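Local coordinates for protein collectin placenta 1 (Mus musculus, PDB 2OX9) that binds galactose- and fucose-bearing glycans of the Lewis(x) kind through calcium, as a scavenger receptor C-type lectin, probably recognising them on leukocyte surfaces, at residues E27-F32 / S38-I43; E47-I52 / Y85-A90; L66-S69 / E74-W77; P93-S98 / G103-G108. All coordinates share one frame; numbering follows the deposited sequence.

Overall arrangement
The four contacts all belong to one C-type lectin domain, but their chemistry changes from core to sugar site. Interaction 1 is a buried apolar contact of helix 26-35 with strand 39-40, helped by a single bridging water. Interaction 2, partly buried, sets helix 46-54 against residues 85-90 through amides and a phenol. These two touch and share one calcium ion, away from the sugar. Interactions 3 and 4 are also partly buried: interaction 3 is a small hairpin with regular backbone bonds and tryptophan packing, while interaction 4 is largely polar, built on metal ligands. Their centres lie about 11 Å apart, and Asp68, Asn95, Glu104 and Asp105 meet on a second calcium ion. Interaction 4 also holds the galactose.

Interaction 1. Residues E27-F32 / S38-I43; sequences EDAKLF and SHLVFI. With CA (calcium ion), chain L.
Leu40 turns CG anti to its carbonyl carbon (chi1 -80°), and this sends its two methyl groups together into the side of the helix that carries Ala29 and Lys30. CD1 rests against the helix backbone, 3.7 Å from Lys30 CA, while CD2 meets the methyl group of Ala29, with CD2 4.0 Å from CB. The small alanine lets the helix come near the strand, and the branched leucine fills the space between them. Lys30 adds only its base: CB lies 3.9 Å from Leu40 CD1, and an extended chain starting at chi1 172° carries the ammonium group away from this apolar patch. No direct hydrogen bond joins the segments. A water serves instead, donating to Lys30 O (3.1 Å) and accepting from Leu40 N (3.0 Å).

On the strand side, His39 ND1 donates to Leu40 O at 2.7 Å, lying well above the carbonyl plane. The same ND1 lies over the centre of the Phe42 ring, so the histidine is held by a bond at one nitrogen and by an aromatic face. Phe42 O then binds a calcium ion at 2.3 Å, completed by Asn44, Glu48, Glu129 and waters.

In the lectin fold, Ala29 also packs on Trp63 of strand 62-64. His39 and Val41 bond through their backbones to strand 125-131, and Val41 and Ile43 lean on Ile52 of helix 46-54.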
# COMPACT_ATOMS: atom_id res chain seq x y z
N GLU A 27 -7.29 2.49 7.67
CA GLU A 27 -8.68 2.74 7.29
C GLU A 27 -8.94 4.16 6.84
O GLU A 27 -9.81 4.41 5.99
CB GLU A 27 -9.63 2.37 8.43
CG GLU A 27 -9.46 3.15 9.71
CD GLU A 27 -10.68 3.04 10.63
OE1 GLU A 27 -11.06 1.90 10.98
OE2 GLU A 27 -11.25 4.09 10.99
N ASP A 28 -8.21 5.11 7.41
CA ASP A 28 -8.38 6.50 7.03
C ASP A 28 -7.74 6.73 5.66
O ASP A 28 -8.23 7.54 4.86
CB ASP A 28 -7.76 7.42 8.09
CG ASP A 28 -8.62 7.55 9.35
OD1 ASP A 28 -8.15 8.13 10.35
OD2 ASP A 28 -9.78 7.07 9.35
N ALA A 29 -6.65 6.02 5.38
CA ALA A 29 -5.96 6.13 4.10
C ALA A 29 -6.88 5.57 3.00
O ALA A 29 -7.02 6.14 1.92
CB ALA A 29 -4.65 5.35 4.14
N LYS A 30 -7.49 4.44 3.31
CA LYS A 30 -8.41 3.76 2.39
C LYS A 30 -9.56 4.69 2.05
O LYS A 30 -10.00 4.78 0.91
CB LYS A 30 -8.94 2.50 3.07
CG LYS A 30 -10.04 1.78 2.32
CD LYS A 30 -10.29 0.41 2.95
CE LYS A 30 -11.40 -0.34 2.22
NZ LYS A 30 -11.49 -1.76 2.68
N LEU A 31 -10.05 5.40 3.06
CA LEU A 31 -11.16 6.33 2.90
C LEU A 31 -10.78 7.53 2.04
O LEU A 31 -11.59 8.00 1.24
CB LEU A 31 -11.61 6.83 4.27
CG LEU A 31 -12.90 7.65 4.24
CD1 LEU A 31 -14.06 6.68 4.29
CD2 LEU A 31 -12.94 8.61 5.44
N PHE A 32 -9.56 8.02 2.23
CA PHE A 32 -9.06 9.18 1.49
C PHE A 32 -9.04 8.90 -0.01
O PHE A 32 -9.51 9.72 -0.80
CB PHE A 32 -7.66 9.52 1.98
CG PHE A 32 -7.05 10.72 1.32
CD1 PHE A 32 -7.08 11.96 1.95
CD2 PHE A 32 -6.42 10.60 0.09
CE1 PHE A 32 -6.47 13.07 1.35
CE2 PHE A 32 -5.81 11.70 -0.51
CZ PHE A 32 -5.84 12.94 0.13
N SER A 38 -10.45 6.62 -6.20
CA SER A 38 -9.27 5.80 -6.38
C SER A 38 -9.20 4.78 -5.25
O SER A 38 -10.06 4.78 -4.36
CB SER A 38 -8.01 6.68 -6.37
OG SER A 38 -7.82 7.33 -5.12
N HIS A 39 -8.18 3.93 -5.27
CA HIS A 39 -8.01 2.93 -4.22
C HIS A 39 -6.55 2.90 -3.76
O HIS A 39 -5.66 3.32 -4.50
CB HIS A 39 -8.42 1.55 -4.72
CG HIS A 39 -7.61 1.06 -5.88
ND1 HIS A 39 -6.36 0.51 -5.74
CD2 HIS A 39 -7.87 1.08 -7.21
CE1 HIS A 39 -5.87 0.21 -6.93
NE2 HIS A 39 -6.77 0.55 -7.84
N LEU A 40 -6.32 2.43 -2.54
CA LEU A 40 -4.93 2.31 -2.07
C LEU A 40 -4.27 1.44 -3.14
O LEU A 40 -4.83 0.43 -3.56
CB LEU A 40 -4.89 1.64 -0.70
CG LEU A 40 -5.20 2.57 0.48
CD1 LEU A 40 -5.39 1.75 1.75
CD2 LEU A 40 -4.05 3.56 0.66
N VAL A 41 -3.09 1.84 -3.58
CA VAL A 41 -2.36 1.15 -4.64
C VAL A 41 -2.24 -0.38 -4.62
O VAL A 41 -1.95 -1.00 -3.59
CB VAL A 41 -0.92 1.76 -4.79
CG1 VAL A 41 0.00 1.19 -3.70
CG2 VAL A 41 -0.38 1.47 -6.17
N PHE A 42 -2.49 -0.98 -5.78
CA PHE A 42 -2.35 -2.42 -5.98
C PHE A 42 -1.10 -2.56 -6.83
O PHE A 42 -1.05 -2.05 -7.95
CB PHE A 42 -3.54 -3.02 -6.75
CG PHE A 42 -4.87 -2.89 -6.06
CD1 PHE A 42 -6.04 -3.17 -6.74
CD2 PHE A 42 -4.95 -2.48 -4.73
CE1 PHE A 42 -7.28 -3.05 -6.13
CE2 PHE A 42 -6.19 -2.35 -4.10
CZ PHE A 42 -7.35 -2.64 -4.81
N ILE A 43 -0.08 -3.23 -6.32
CA ILE A 43 1.17 -3.38 -7.07
C ILE A 43 1.16 -4.76 -7.71
O ILE A 43 1.38 -5.77 -7.03
CB ILE A 43 2.38 -3.21 -6.12
CG1 ILE A 43 2.26 -1.87 -5.39
CG2 ILE A 43 3.68 -3.28 -6.92
CD1 ILE A 43 3.35 -1.62 -4.37
CA CA L . -1.74 -1.36 -10.03
O HOH W 1 -8.87 2.63 -0.96
O HOH W 2 -2.02 -1.53 -12.24
O HOH W 3 -3.97 -2.19 -9.98

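Interaction 2. Residues E47-I52 / Y85-A90; sequences EEQQWI and YKNWKA. With CA (calcium ion), chain L; FUC (alpha-L-fucopyranose), chain E.
The side-chain amide of Gln49 and the ring of Tyr85 have their planes 22° apart, although the two side chains cross at about a right angle. The amide of Asn87 is turned more steeply, 53° from that of Gln49. In this C-type lectin fold the contact joins helix 46-54 to the long loop region that leads to the sugar site. Gln49 CB approaches the Tyr85 ring obliquely, and its CG lies 3.2 Å from Tyr85 OH, so methylene groups back the phenol end. A bend at chi2 (62°) then directs the Gln49 amide toward Asn87 and lets OE1 accept from Trp115 NE1.

Gln49 NE2 and Asn87 ND2 are both donors and do not bond to each other. A water takes a hydrogen bond from each, at 3.0 Å from Gln49 NE2 and, weakly, 3.3 Å from Asn87 ND2. Glutamine suits this place because one group can both accept from the tryptophan and donate to water. The neighbouring Glu48 of the same helix gives OE1 to a calcium ion. Two residues beyond Asn87, extended Lys89 reaches the fucose, its NZ donating to O4 at 2.9 Å.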
# COMPACT_ATOMS: atom_id res chain seq x y z
N GLU A 47 7.67 -3.95 -12.63
CA GLU A 47 7.85 -2.65 -13.28
C GLU A 47 7.09 -1.57 -12.53
O GLU A 47 7.59 -0.47 -12.35
CB GLU A 47 7.37 -2.67 -14.73
CG GLU A 47 8.13 -3.62 -15.63
CD GLU A 47 7.32 -4.84 -15.98
OE1 GLU A 47 6.82 -5.51 -15.05
OE2 GLU A 47 7.18 -5.11 -17.19
N GLU A 48 5.87 -1.90 -12.09
CA GLU A 48 5.07 -0.93 -11.35
C GLU A 48 5.73 -0.71 -9.98
O GLU A 48 5.75 0.40 -9.45
CB GLU A 48 3.63 -1.43 -11.16
CG GLU A 48 2.71 -0.41 -10.50
CD GLU A 48 1.27 -0.90 -10.35
OE1 GLU A 48 0.38 -0.04 -10.16
OE2 GLU A 48 1.04 -2.12 -10.39
N GLN A 49 6.29 -1.78 -9.42
CA GLN A 49 6.96 -1.72 -8.13
C GLN A 49 8.19 -0.81 -8.18
O GLN A 49 8.41 -0.01 -7.27
CB GLN A 49 7.41 -3.13 -7.69
CG GLN A 49 8.33 -3.16 -6.49
CD GLN A 49 7.68 -2.60 -5.24
OE1 GLN A 49 6.55 -2.95 -4.90
NE2 GLN A 49 8.41 -1.73 -4.54
N GLN A 50 8.98 -0.97 -9.23
CA GLN A 50 10.19 -0.17 -9.41
C GLN A 50 9.86 1.31 -9.58
O GLN A 50 10.54 2.16 -9.00
CB GLN A 50 10.96 -0.66 -10.64
CG GLN A 50 12.28 -1.35 -10.32
CD GLN A 50 13.22 -0.48 -9.49
OE1 GLN A 50 13.52 0.66 -9.84
NE2 GLN A 50 13.70 -1.03 -8.37
N TRP A 51 8.85 1.60 -10.38
CA TRP A 51 8.43 2.98 -10.63
C TRP A 51 7.94 3.59 -9.32
O TRP A 51 8.21 4.75 -9.02
CB TRP A 51 7.31 3.01 -11.67
CG TRP A 51 6.89 4.38 -12.07
CD1 TRP A 51 7.51 5.20 -12.97
CD2 TRP A 51 5.77 5.11 -11.56
NE1 TRP A 51 6.85 6.40 -13.05
CE2 TRP A 51 5.78 6.38 -12.20
CE3 TRP A 51 4.77 4.82 -10.63
CZ2 TRP A 51 4.82 7.35 -11.93
CZ3 TRP A 51 3.81 5.80 -10.36
CH2 TRP A 51 3.84 7.05 -11.01
N ILE A 52 7.22 2.79 -8.53
CA ILE A 52 6.71 3.28 -7.25
C ILE A 52 7.86 3.53 -6.28
O ILE A 52 7.86 4.53 -5.55
CB ILE A 52 5.71 2.29 -6.63
CG1 ILE A 52 4.37 2.38 -7.36
CG2 ILE A 52 5.50 2.59 -5.14
CD1 ILE A 52 3.33 1.37 -6.87
N TYR A 85 2.18 -11.05 -7.58
CA TYR A 85 3.53 -10.51 -7.48
C TYR A 85 3.67 -10.10 -6.01
O TYR A 85 2.73 -9.58 -5.44
CB TYR A 85 3.68 -9.26 -8.35
CG TYR A 85 4.90 -8.43 -8.01
CD1 TYR A 85 6.16 -8.78 -8.50
CD2 TYR A 85 4.81 -7.35 -7.13
CE1 TYR A 85 7.30 -8.07 -8.12
CE2 TYR A 85 5.95 -6.63 -6.74
CZ TYR A 85 7.19 -7.00 -7.24
OH TYR A 85 8.32 -6.32 -6.86
N LYS A 86 4.84 -10.33 -5.41
CA LYS A 86 5.06 -9.96 -4.01
C LYS A 86 6.46 -9.37 -3.84
O LYS A 86 7.36 -9.69 -4.61
CB LYS A 86 4.97 -11.19 -3.10
CG LYS A 86 3.86 -12.16 -3.45
CD LYS A 86 3.96 -13.43 -2.61
CE LYS A 86 2.98 -14.49 -3.12
NZ LYS A 86 2.91 -15.69 -2.23
N ASN A 87 6.64 -8.53 -2.83
CA ASN A 87 7.95 -7.94 -2.59
C ASN A 87 8.21 -7.76 -1.10
O ASN A 87 8.71 -6.73 -0.68
CB ASN A 87 8.06 -6.59 -3.32
CG ASN A 87 9.50 -6.06 -3.37
OD1 ASN A 87 10.46 -6.82 -3.48
ND2 ASN A 87 9.63 -4.73 -3.32
N TRP A 88 7.85 -8.76 -0.30
CA TRP A 88 8.08 -8.68 1.14
C TRP A 88 9.57 -8.66 1.40
O TRP A 88 10.34 -9.28 0.68
CB TRP A 88 7.52 -9.89 1.89
CG TRP A 88 6.05 -10.10 1.77
CD1 TRP A 88 5.42 -11.04 1.02
CD2 TRP A 88 5.02 -9.37 2.45
NE1 TRP A 88 4.06 -10.96 1.20
CE2 TRP A 88 3.79 -9.94 2.07
CE3 TRP A 88 5.03 -8.30 3.36
CZ2 TRP A 88 2.56 -9.47 2.56
CZ3 TRP A 88 3.81 -7.83 3.85
CH2 TRP A 88 2.59 -8.42 3.45
N LYS A 89 9.97 -7.96 2.45
CA LYS A 89 11.37 -7.94 2.87
C LYS A 89 11.54 -9.34 3.48
O LYS A 89 10.57 -9.92 3.98
CB LYS A 89 11.59 -6.87 3.93
CG LYS A 89 12.98 -6.89 4.56
CD LYS A 89 13.09 -5.84 5.66
CE LYS A 89 14.44 -5.89 6.35
NZ LYS A 89 14.51 -4.91 7.45
N ALA A 90 12.75 -9.88 3.45
CA ALA A 90 13.00 -11.20 4.01
C ALA A 90 12.63 -11.23 5.49
O ALA A 90 13.04 -10.36 6.26
CB ALA A 90 14.47 -11.59 3.83
CA CA L . -1.74 -1.36 -10.03
C1 FUC E . 13.62 -4.00 11.01
C2 FUC E . 14.26 -5.39 11.16
C3 FUC E . 13.19 -6.45 11.35
C4 FUC E . 12.16 -6.38 10.22
C5 FUC E . 11.57 -4.97 10.15
C6 FUC E . 10.61 -4.81 8.98
O2 FUC E . 15.14 -5.40 12.27
O3 FUC E . 13.78 -7.73 11.39
O4 FUC E . 12.79 -6.69 8.99
O5 FUC E . 12.63 -3.99 9.98
O HOH W 4 11.41 -2.19 -4.47
O HOH W 2 -2.02 -1.53 -12.24
O HOH W 3 -3.97 -2.19 -9.98

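Interaction 3. Residues L66-S69 / E74-W77; sequences LTDS and EWKW. With CA (calcium ion), chain I.
A short antiparallel beta hairpin is built here around Thr67 and Lys76, the hydrogen-bonded pair. Thr67 N donates to Lys76 O at 3.1 Å and Lys76 N returns the bond to Thr67 O at the same length. Next to them Leu66 and Trp77 form the non-hydrogen-bonded pair, with side chains on the opposite face from Thr67 and Lys76. There Leu66 wedges between two indoles. Its CD1 stands over the six-membered ring of Trp77, 3.8 Å from the centroid, a CH-pi contact, while its CG meets Trp75 CE3 at 3.5 Å and its CD2 lies 3.8 Å from the same CE3. A branched aliphatic chain suits the place because CD1 can face Trp77 while the CG and CD2 side faces Trp75.

Leu66 closes the WIGL signature of C-type lectins, and the hairpin carries the chain on from strand 62-64 to the calcium-binding loops. Past the paired residues, Asp68 holds CG between its backbone N and carbonyl carbon (chi1 74°), which lays the side chain over Trp75. CB sits above the five-membered ring, 3.6 Å from its centroid, and the carboxylate is stacked on the indole with the planes 11° apart. Thus held flat, Asp68 chelates a calcium ion through OD2 (2.4 Å) and, more loosely, OD1 (2.7 Å). OD2 also accepts from Ser73 N, and a water bridges it to Trp75 NE1. Glu72, Asn95, Glu104 and Asp105 supply further ligands to the metal. Within residues 74-77, Lys76 NZ makes a salt bridge to Glu74 OE1 at 3.2 Å.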
# COMPACT_ATOMS: atom_id res chain seq x y z
N LEU A 66 -3.18 -3.74 0.48
CA LEU A 66 -3.03 -5.17 0.78
C LEU A 66 -3.20 -5.46 2.27
O LEU A 66 -2.56 -4.82 3.11
CB LEU A 66 -1.63 -5.62 0.36
CG LEU A 66 -1.37 -7.12 0.38
CD1 LEU A 66 -2.13 -7.71 -0.80
CD2 LEU A 66 0.12 -7.42 0.25
N THR A 67 -4.03 -6.45 2.60
CA THR A 67 -4.25 -6.81 4.01
C THR A 67 -4.55 -8.30 4.15
O THR A 67 -4.83 -9.00 3.17
CB THR A 67 -5.46 -6.07 4.64
OG1 THR A 67 -6.68 -6.62 4.12
CG2 THR A 67 -5.42 -4.59 4.34
N ASP A 68 -4.48 -8.79 5.39
CA ASP A 68 -4.79 -10.19 5.68
C ASP A 68 -5.68 -10.21 6.93
O ASP A 68 -5.56 -11.10 7.78
CB ASP A 68 -3.49 -11.00 5.88
CG ASP A 68 -2.80 -10.72 7.20
OD1 ASP A 68 -2.97 -9.62 7.75
OD2 ASP A 68 -2.05 -11.60 7.68
N SER A 69 -6.56 -9.22 7.02
CA SER A 69 -7.50 -9.09 8.13
C SER A 69 -8.60 -10.13 8.05
O SER A 69 -9.07 -10.62 9.08
CB SER A 69 -8.14 -7.70 8.13
OG SER A 69 -7.18 -6.68 8.35
N GLU A 74 -3.48 -14.77 4.73
CA GLU A 74 -4.10 -14.82 3.41
C GLU A 74 -4.18 -13.38 2.92
O GLU A 74 -5.17 -12.70 3.15
CB GLU A 74 -5.50 -15.44 3.52
CG GLU A 74 -6.24 -15.61 2.20
CD GLU A 74 -7.55 -16.36 2.38
OE1 GLU A 74 -8.34 -16.45 1.42
OE2 GLU A 74 -7.79 -16.87 3.50
N TRP A 75 -3.11 -12.93 2.27
CA TRP A 75 -3.03 -11.56 1.77
C TRP A 75 -3.75 -11.33 0.45
O TRP A 75 -3.55 -12.06 -0.51
CB TRP A 75 -1.55 -11.15 1.66
CG TRP A 75 -0.88 -11.02 2.99
CD1 TRP A 75 -0.27 -12.02 3.70
CD2 TRP A 75 -0.79 -9.84 3.79
NE1 TRP A 75 0.20 -11.53 4.89
CE2 TRP A 75 -0.10 -10.20 4.98
CE3 TRP A 75 -1.21 -8.52 3.63
CZ2 TRP A 75 0.17 -9.27 5.99
CZ3 TRP A 75 -0.95 -7.60 4.64
CH2 TRP A 75 -0.26 -7.98 5.81
N LYS A 76 -4.58 -10.29 0.41
CA LYS A 76 -5.33 -9.96 -0.80
C LYS A 76 -5.41 -8.45 -0.95
O LYS A 76 -5.31 -7.72 0.03
CB LYS A 76 -6.77 -10.48 -0.71
CG LYS A 76 -6.94 -11.94 -0.36
CD LYS A 76 -8.41 -12.25 -0.14
CE LYS A 76 -8.64 -13.71 0.17
NZ LYS A 76 -10.10 -14.01 0.33
N TRP A 77 -5.60 -8.00 -2.17
CA TRP A 77 -5.74 -6.57 -2.44
C TRP A 77 -7.16 -6.19 -2.06
O TRP A 77 -8.04 -7.06 -1.96
CB TRP A 77 -5.46 -6.28 -3.92
CG TRP A 77 -4.05 -6.61 -4.32
CD1 TRP A 77 -3.63 -7.69 -5.05
CD2 TRP A 77 -2.87 -5.88 -3.98
NE1 TRP A 77 -2.26 -7.68 -5.18
CE2 TRP A 77 -1.77 -6.57 -4.53
CE3 TRP A 77 -2.63 -4.69 -3.26
CZ2 TRP A 77 -0.45 -6.13 -4.38
CZ3 TRP A 77 -1.32 -4.25 -3.11
CH2 TRP A 77 -0.25 -4.97 -3.67
CA CA I . -1.42 -10.51 9.74
O HOH W 5 0.87 -12.92 7.71
O HOH W 6 1.19 -10.74 9.40

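Interaction 4. Residues P93-S98 / G103-G108; sequences PDNWGS and GEDCAG. With CA (calcium ion), chain I; CA (calcium ion), chain J; CA (calcium ion), chain K; GAL (beta-D-galactopyranose), chain B.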
# COMPACT_ATOMS: atom_id res chain seq x y z
N PRO A 93 6.01 -11.27 5.96
CA PRO A 93 5.29 -10.65 7.09
C PRO A 93 5.51 -11.45 8.37
O PRO A 93 5.53 -12.67 8.34
CB PRO A 93 3.84 -10.66 6.62
CG PRO A 93 3.77 -11.88 5.75
CD PRO A 93 5.05 -11.81 4.97
N ASP A 94 5.67 -10.76 9.49
CA ASP A 94 5.91 -11.46 10.75
C ASP A 94 4.77 -11.40 11.76
O ASP A 94 4.84 -12.03 12.81
CB ASP A 94 7.20 -10.94 11.39
CG ASP A 94 7.14 -9.46 11.73
OD1 ASP A 94 6.14 -8.80 11.36
OD2 ASP A 94 8.09 -8.95 12.37
N ASN A 95 3.72 -10.64 11.44
CA ASN A 95 2.55 -10.51 12.31
C ASN A 95 2.97 -10.20 13.75
O ASN A 95 2.44 -10.77 14.70
CB ASN A 95 1.73 -11.80 12.26
CG ASN A 95 0.25 -11.57 12.53
OD1 ASN A 95 -0.37 -10.66 11.96
ND2 ASN A 95 -0.34 -12.40 13.38
N TRP A 96 3.93 -9.29 13.89
CA TRP A 96 4.46 -8.91 15.20
C TRP A 96 3.36 -8.53 16.18
O TRP A 96 2.42 -7.80 15.84
CB TRP A 96 5.42 -7.73 15.01
CG TRP A 96 6.42 -7.57 16.10
CD1 TRP A 96 6.51 -6.53 16.98
CD2 TRP A 96 7.52 -8.44 16.40
NE1 TRP A 96 7.60 -6.70 17.80
CE2 TRP A 96 8.24 -7.87 17.47
CE3 TRP A 96 7.96 -9.66 15.86
CZ2 TRP A 96 9.38 -8.47 18.01
CZ3 TRP A 96 9.10 -10.26 16.40
CH2 TRP A 96 9.79 -9.66 17.47
N GLY A 97 3.47 -9.05 17.40
CA GLY A 97 2.50 -8.74 18.44
C GLY A 97 1.20 -9.52 18.44
O GLY A 97 0.25 -9.16 19.14
N SER A 98 1.13 -10.60 17.65
CA SER A 98 -0.08 -11.41 17.57
C SER A 98 -0.46 -12.00 18.92
O SER A 98 -1.61 -12.36 19.14
CB SER A 98 0.11 -12.54 16.55
OG SER A 98 1.21 -13.37 16.91
N GLY A 103 -2.25 -8.60 15.68
CA GLY A 103 -0.98 -8.60 14.99
C GLY A 103 -0.84 -7.49 13.97
O GLY A 103 -1.23 -6.35 14.23
N GLU A 104 -0.28 -7.82 12.81
CA GLU A 104 -0.09 -6.87 11.73
C GLU A 104 -0.83 -7.39 10.51
O GLU A 104 -0.47 -8.42 9.95
CB GLU A 104 1.41 -6.72 11.42
CG GLU A 104 2.22 -6.28 12.65
CD GLU A 104 3.68 -5.98 12.33
OE1 GLU A 104 4.41 -6.90 11.92
OE2 GLU A 104 4.10 -4.81 12.48
N ASP A 105 -1.86 -6.67 10.10
CA ASP A 105 -2.68 -7.12 8.98
C ASP A 105 -2.79 -6.13 7.83
O ASP A 105 -3.64 -6.28 6.95
CB ASP A 105 -4.08 -7.47 9.48
CG ASP A 105 -4.07 -8.50 10.60
OD1 ASP A 105 -2.99 -9.08 10.88
OD2 ASP A 105 -5.14 -8.72 11.20
N CYS A 106 -1.93 -5.12 7.83
CA CYS A 106 -1.94 -4.08 6.80
C CYS A 106 -0.53 -3.95 6.21
O CYS A 106 0.44 -3.94 6.94
CB CYS A 106 -2.42 -2.76 7.43
SG CYS A 106 -4.22 -2.77 7.74
N ALA A 107 -0.44 -3.87 4.88
CA ALA A 107 0.86 -3.79 4.22
C ALA A 107 1.27 -2.39 3.81
O ALA A 107 0.42 -1.55 3.49
CB ALA A 107 0.88 -4.71 3.01
N GLY A 108 2.59 -2.17 3.79
CA GLY A 108 3.15 -0.89 3.40
C GLY A 108 4.57 -1.01 2.90
O GLY A 108 5.26 -2.00 3.16
CA CA I . -1.42 -10.51 9.74
CA CA J . 6.00 -6.65 10.12
CA CA K . -4.36 -10.70 12.14
C1 GAL B . 9.47 -3.28 12.65
C2 GAL B . 8.30 -3.43 11.68
C3 GAL B . 7.25 -4.38 12.25
C4 GAL B . 7.89 -5.71 12.68
C5 GAL B . 9.10 -5.46 13.59
C6 GAL B . 9.85 -6.73 13.93
O2 GAL B . 7.71 -2.16 11.46
O3 GAL B . 6.27 -4.63 11.26
O4 GAL B . 8.29 -6.43 11.53
O5 GAL B . 10.04 -4.57 12.94
O6 GAL B . 10.74 -6.53 15.01
O HOH W 6 1.19 -10.74 9.40
O HOH W 7 -3.84 -12.54 13.76
O HOH W 8 -5.64 -11.61 10.72
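From Asn95 to Ser98 the chain makes a type II beta turn, closed by a weak Ser98 N to Asn95 O bond, and Gly103 comes back close beside it. Gly97 takes the positive phi such a turn needs. Gly103, also at positive phi, brings its CA up against Asn95 OD1 and Trp96 O. The peptide before Pro93 is cis, and Asp105 and Cys106 form a classic beta bulge facing Phe118.

Two hydrogen bonds tie the loops. Glu104 N donates to Asn95 OD1 at 3.0 Å, from above the amide's carbonyl plane, and Trp96 N donates to Glu104 OE1 at 3.1 Å. Asp94 OD1 and Glu104 OE1, only 2.6 Å apart, both bind one calcium ion, which also takes galactose O3 (2.3 Å) and O4 (2.7 Å). Gln92, Pro93 and Asp94 form the QPD sequence known from galactose-binding C-type lectins. The indole of Trp96 places its face under the sugar's C6 arm, with O6 3.7 Å above the plane. Nearby, Asp105 OD1 bridges two further calcium ions, at 2.4 and 2.5 Å, the closer one shared with Asn95 OD1 and Glu104 O.

Oxygens pressed this close would probably repel one another without the metals, so the loop shape, and with it sugar binding, is likely to depend on calcium.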